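Long-range contacts in homoserine kinase (Cytophaga hutchinsonii, PDB 4P52), which phosphorylates L-homoserine with ATP as a GHMP-family kinase, probably on the route to threonine: residues A[30-35]-A[46-51]; A[50-55]-A[317-322]. All coordinates share one frame; numbering follows the deposited sequence.

Contact 1: residues A[30-35]-A[46-51]; sequences FAPATV and GFAVDN
Strands 30-35 and 46-49 run antiparallel at 147°, with Thr34 and Ala48 a non-hydrogen-bonded pair and Val35 and Phe47 a hydrogen-bonded one. Val35 N gives the shorter bond to Phe47 O, 2.7 Å, while Phe47 N answers to Val35 O at 3.0 Å. One step along, Val49 N bonds to Ala33 O at 3.0 Å. Phe47 has chi1 68°, its CG held between backbone N and carbonyl carbon, and this swings the ring alongside Val35. Val35 CB lies over one ring face, 3.7 Å from Phe47 CZ and displaced toward the rim, a CH-pi contact. The two strands form a beta hairpin in the large mixed sheet of the GHMP kinase fold, and Val35 and Phe47 also touch strands 194-200 and 288-292 of the other sheet. A serine in place of Phe47 would probably leave Val35 without the ring it packs on and open a gap between the sheets. The other face carries Thr34, whose CG2 lies 4.1 Å from Ala48 CB and whose OG1 is hydrogen-bonded to Asn164 ND2. Farther along, Pro32 CG meets Ala48 CB at 4.1 Å, and Phe30 presents its ring edge to Asp50 O.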
loop_
_atom_site.group_PDB
_atom_site.type_symbol
_atom_site.label_atom_id
_atom_site.label_comp_id
_atom_site.label_asym_id
_atom_site.label_seq_id
_atom_site.Cartn_x
_atom_site.Cartn_y
_atom_site.Cartn_z
ATOM N N PHE A 30 -1.854 -6.546 31.502
ATOM C CA PHE A 30 -0.767 -7.015 30.686
ATOM C C PHE A 30 -0.944 -6.443 29.281
ATOM O O PHE A 30 -2.046 -6.400 28.768
ATOM C CB PHE A 30 -0.768 -8.542 30.668
ATOM C CG PHE A 30 0.010 -9.146 29.544
ATOM C CD1 PHE A 30 -0.559 -9.274 28.262
ATOM C CD2 PHE A 30 1.316 -9.598 29.751
ATOM C CE1 PHE A 30 0.156 -9.841 27.204
ATOM C CE2 PHE A 30 2.037 -10.175 28.704
ATOM C CZ PHE A 30 1.449 -10.305 27.427
ATOM N N ALA A 31 0.140 -6.006 28.649
ATOM C CA ALA A 31 0.039 -5.480 27.288
ATOM C C ALA A 31 1.094 -6.161 26.433
ATOM O O ALA A 31 2.219 -6.330 26.884
ATOM C CB ALA A 31 0.175 -3.980 27.262
ATOM N N PRO A 32 0.731 -6.558 25.196
ATOM C CA PRO A 32 1.603 -7.407 24.409
ATOM C C PRO A 32 2.721 -6.722 23.624
ATOM O O PRO A 32 2.606 -5.555 23.200
ATOM C CB PRO A 32 0.621 -8.094 23.454
ATOM C CG PRO A 32 -0.421 -7.065 23.214
ATOM C CD PRO A 32 -0.534 -6.277 24.498
ATOM N N ALA A 33 3.803 -7.458 23.423
ATOM C CA ALA A 33 4.790 -7.117 22.389
ATOM C C ALA A 33 4.103 -6.934 21.016
ATOM O O ALA A 33 3.058 -7.547 20.724
ATOM C CB ALA A 33 5.851 -8.213 22.301
ATOM N N THR A 34 4.683 -6.080 20.188
ATOM C CA THR A 34 4.166 -5.851 18.855
ATOM C C THR A 34 5.301 -5.958 17.872
ATOM O O THR A 34 6.442 -5.669 18.218
ATOM C CB THR A 34 3.564 -4.443 18.712
ATOM O OG1 THR A 34 4.453 -3.496 19.298
ATOM C CG2 THR A 34 2.213 -4.347 19.394
ATOM N N VAL A 35 4.994 -6.370 16.653
ATOM C CA VAL A 35 5.961 -6.335 15.570
ATOM C C VAL A 35 5.657 -5.169 14.610
ATOM O O VAL A 35 4.651 -5.174 13.900
ATOM C CB VAL A 35 5.963 -7.658 14.785
ATOM C CG1 VAL A 35 6.900 -7.564 13.576
ATOM C CG2 VAL A 35 6.360 -8.804 15.700
ATOM N N GLY A 46 1.945 -2.805 11.644
ATOM C CA GLY A 46 2.336 -3.375 12.923
ATOM C C GLY A 46 1.256 -4.345 13.366
ATOM O O GLY A 46 0.072 -4.209 12.981
ATOM N N PHE A 47 1.644 -5.338 14.161
ATOM C CA PHE A 47 0.672 -6.278 14.699
ATOM C C PHE A 47 1.116 -6.789 16.053
ATOM O O PHE A 47 2.311 -6.780 16.360
ATOM C CB PHE A 47 0.411 -7.423 13.710
ATOM C CG PHE A 47 1.579 -8.340 13.505
ATOM C CD1 PHE A 47 1.829 -9.386 14.403
ATOM C CD2 PHE A 47 2.423 -8.186 12.387
ATOM C CE1 PHE A 47 2.887 -10.256 14.202
ATOM C CE2 PHE A 47 3.498 -9.052 12.173
ATOM C CZ PHE A 47 3.726 -10.089 13.093
ATOM N N ALA A 48 0.151 -7.223 16.868
ATOM C CA ALA A 48 0.438 -7.653 18.243
ATOM C C ALA A 48 0.647 -9.140 18.292
ATOM O O ALA A 48 0.054 -9.893 17.519
ATOM C CB ALA A 48 -0.686 -7.249 19.162
ATOM N N VAL A 49 1.501 -9.589 19.198
ATOM C CA VAL A 49 1.643 -11.025 19.370
ATOM C C VAL A 49 1.218 -11.388 20.771
ATOM O O VAL A 49 0.870 -10.494 21.522
ATOM C CB VAL A 49 3.063 -11.522 19.038
ATOM C CG1 VAL A 49 3.281 -11.432 17.536
ATOM C CG2 VAL A 49 4.111 -10.746 19.824
ATOM N N ASP A 50 1.208 -12.686 21.093
ATOM C CA ASP A 50 0.747 -13.160 22.410
ATOM C C ASP A 50 1.774 -12.883 23.506
ATOM O O ASP A 50 1.383 -12.552 24.629
ATOM C CB ASP A 50 0.474 -14.666 22.403
ATOM C CG ASP A 50 -0.741 -15.068 21.558
ATOM O OD1 ASP A 50 -1.541 -14.197 21.108
ATOM O OD2 ASP A 50 -0.893 -16.305 21.345
ATOM N N ASN A 51 3.069 -13.043 23.174
ATOM C CA ASN A 51 4.186 -12.964 24.117
ATOM C C ASN A 51 5.416 -12.478 23.394
ATOM O O ASN A 51 5.569 -12.738 22.216
ATOM C CB ASN A 51 4.531 -14.336 24.679
ATOM C CG ASN A 51 3.409 -14.923 25.487
ATOM O OD1 ASN A 51 3.209 -14.541 26.654
ATOM N ND2 ASN A 51 2.642 -15.826 24.874
#

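Contact 2: residues A[50-55]-A[317-322]; sequences DNPGDE and DVYVST
Tyr319 reaches from strand 317-322 to the corner at Asn51 and Pro52, and nearly every atom of its side chain finds something there. Tyr319 CB sits 3.7 Å from Asn51 O. With CG beside the backbone N and anti to the carbonyl carbon (chi1 -52°), the ring carries on from there toward the proline. Tyr319 CD2 passes 3.9 Å from Asn51 CB. Over the middle of one ring face stands Pro52 CD, 3.7 Å from the centroid and only 7° off the normal, a well-centred CH-pi contact in which proline and ring cross at about a right angle. Farther out, Tyr319 OH lies alongside Pro52 CG. The peptide bond before Pro52 is cis, part of the corner where the chain leaves strand 45-49 for strand 52-61. Strand 317-322 is an outermost strand, within this chain, of the four-stranded antiparallel sheet, so the contact joins the two sheets of the GHMP kinase fold. At the other end Asp50 N donates a long bond to Ser321 OG, 3.3 Å, and that hydroxyl gives its own proton to Thr322 O at 2.7 Å. Asp50 OD2 lies 3.3 Å from Ser321 CB, and the carboxylate also reaches the strand through water: one molecule donates to OD2 and accepts from Thr322 N, while a second bridges Asp50 OD1 and Thr322 OG1. A third links Asn51 ND2 with Val320 O.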
loop_
_atom_site.group_PDB
_atom_site.type_symbol
_atom_site.label_atom_id
_atom_site.label_comp_id
_atom_site.label_asym_id
_atom_site.label_seq_id
_atom_site.Cartn_x
_atom_site.Cartn_y
_atom_site.Cartn_z
ATOM N N ASP A 50 1.208 -12.686 21.093
ATOM C CA ASP A 50 0.747 -13.160 22.410
ATOM C C ASP A 50 1.774 -12.883 23.506
ATOM O O ASP A 50 1.383 -12.552 24.629
ATOM C CB ASP A 50 0.474 -14.666 22.403
ATOM C CG ASP A 50 -0.741 -15.068 21.558
ATOM O OD1 ASP A 50 -1.541 -14.197 21.108
ATOM O OD2 ASP A 50 -0.893 -16.305 21.345
ATOM N N ASN A 51 3.069 -13.043 23.174
ATOM C CA ASN A 51 4.186 -12.964 24.117
ATOM C C ASN A 51 5.416 -12.478 23.394
ATOM O O ASN A 51 5.569 -12.738 22.216
ATOM C CB ASN A 51 4.531 -14.336 24.679
ATOM C CG ASN A 51 3.409 -14.923 25.487
ATOM O OD1 ASN A 51 3.209 -14.541 26.654
ATOM N ND2 ASN A 51 2.642 -15.826 24.874
ATOM N N PRO A 52 6.307 -11.774 24.104
ATOM C CA PRO A 52 6.090 -11.431 25.502
ATOM C C PRO A 52 5.289 -10.118 25.644
ATOM O O PRO A 52 4.481 -9.795 24.764
ATOM C CB PRO A 52 7.516 -11.333 26.051
ATOM C CG PRO A 52 8.331 -10.872 24.888
ATOM C CD PRO A 52 7.642 -11.379 23.629
ATOM N N GLY A 53 5.483 -9.387 26.742
ATOM C CA GLY A 53 4.692 -8.189 26.999
ATOM C C GLY A 53 5.115 -7.580 28.322
ATOM O O GLY A 53 6.049 -8.058 28.948
ATOM N N ASP A 54 4.437 -6.531 28.761
ATOM C CA ASP A 54 4.709 -5.969 30.061
ATOM C C ASP A 54 3.487 -5.970 30.946
ATOM O O ASP A 54 2.370 -6.022 30.456
ATOM C CB ASP A 54 5.223 -4.562 29.888
ATOM C CG ASP A 54 6.681 -4.543 29.510
ATOM O OD1 ASP A 54 7.378 -5.527 29.844
ATOM O OD2 ASP A 54 7.135 -3.567 28.874
ATOM N N GLU A 55 3.699 -5.903 32.254
ATOM C CA GLU A 55 2.601 -5.821 33.214
ATOM C C GLU A 55 2.670 -4.539 34.024
ATOM O O GLU A 55 3.751 -4.132 34.468
ATOM C CB GLU A 55 2.620 -7.031 34.143
ATOM C CG GLU A 55 2.372 -8.346 33.430
ATOM C CD GLU A 55 2.485 -9.559 34.337
ATOM O OE1 GLU A 55 2.922 -9.424 35.515
ATOM O OE2 GLU A 55 2.121 -10.667 33.865
ATOM N N ASP A 317 15.692 -16.164 22.430
ATOM C CA ASP A 317 14.372 -16.620 22.857
ATOM C C ASP A 317 13.447 -16.593 21.655
ATOM O O ASP A 317 13.446 -15.631 20.877
ATOM C CB ASP A 317 13.795 -15.736 23.969
ATOM C CG ASP A 317 14.686 -15.696 25.193
ATOM O OD1 ASP A 317 14.863 -16.749 25.864
ATOM O OD2 ASP A 317 15.225 -14.600 25.473
ATOM N N VAL A 318 12.637 -17.637 21.532
ATOM C CA VAL A 318 11.729 -17.801 20.407
ATOM C C VAL A 318 10.302 -17.762 20.922
ATOM O O VAL A 318 10.002 -18.368 21.945
ATOM C CB VAL A 318 12.019 -19.139 19.687
ATOM C CG1 VAL A 318 11.020 -19.403 18.578
ATOM C CG2 VAL A 318 13.439 -19.111 19.111
ATOM N N TYR A 319 9.430 -17.050 20.221
ATOM C CA TYR A 319 8.008 -17.032 20.549
ATOM C C TYR A 319 7.199 -17.318 19.286
ATOM O O TYR A 319 7.549 -16.838 18.196
ATOM C CB TYR A 319 7.594 -15.662 21.085
ATOM C CG TYR A 319 8.447 -15.176 22.209
ATOM C CD1 TYR A 319 9.605 -14.452 21.957
ATOM C CD2 TYR A 319 8.086 -15.445 23.549
ATOM C CE1 TYR A 319 10.387 -13.998 23.003
ATOM C CE2 TYR A 319 8.872 -15.015 24.615
ATOM C CZ TYR A 319 10.015 -14.300 24.334
ATOM O OH TYR A 319 10.780 -13.852 25.368
ATOM N N VAL A 320 6.115 -18.066 19.428
ATOM C CA VAL A 320 5.332 -18.459 18.277
ATOM C C VAL A 320 3.889 -18.201 18.629
ATOM O O VAL A 320 3.423 -18.627 19.686
ATOM C CB VAL A 320 5.535 -19.961 17.959
ATOM C CG1 VAL A 320 4.555 -20.444 16.918
ATOM C CG2 VAL A 320 6.948 -20.218 17.457
ATOM N N SER A 321 3.186 -17.474 17.769
ATOM C CA SER A 321 1.758 -17.270 17.965
ATOM C C SER A 321 1.079 -16.804 16.700
ATOM O O SER A 321 1.740 -16.371 15.770
ATOM C CB SER A 321 1.494 -16.265 19.104
ATOM O OG SER A 321 1.643 -14.910 18.702
ATOM N N THR A 322 -0.250 -16.907 16.671
ATOM C CA THR A 322 -1.048 -16.149 15.708
ATOM C C THR A 322 -1.067 -14.657 16.142
ATOM O O THR A 322 -0.580 -14.314 17.225
ATOM C CB THR A 322 -2.486 -16.725 15.569
ATOM O OG1 THR A 322 -3.167 -16.650 16.829
ATOM C CG2 THR A 322 -2.457 -18.189 15.088
HETATM O O HOH W 1 -1.455 -18.198 18.965
HETATM O O HOH W 2 -3.099 -15.101 19.143
HETATM O O HOH W 3 3.425 -16.844 22.200
#

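How the contacts relate
Asp50 and Asn51 belong to both contacts: contact 1 ends on them and contact 2 begins there, with centres about 7 Å apart. The chain leaves strand 45-49 beside Ala33, steps round the corner at 50-51 and carries on along the same edge of strand 26-36, where Ala33 N probably bonds to Pro52 O at 2.8 Å and Ala31 N to Asp54 O at 2.9 Å. That edge thus takes strands 45-49 and 52-61 in turn, their corner directed at strand 317-322. Phe30 CE2 packs 3.7 Å from Gly53 CA, and Val49 CB lies 3.7 Å from Ser321 OG, bringing contact 1 directly against strand 317-322. Both contacts therefore meet at the seam between the two sheets.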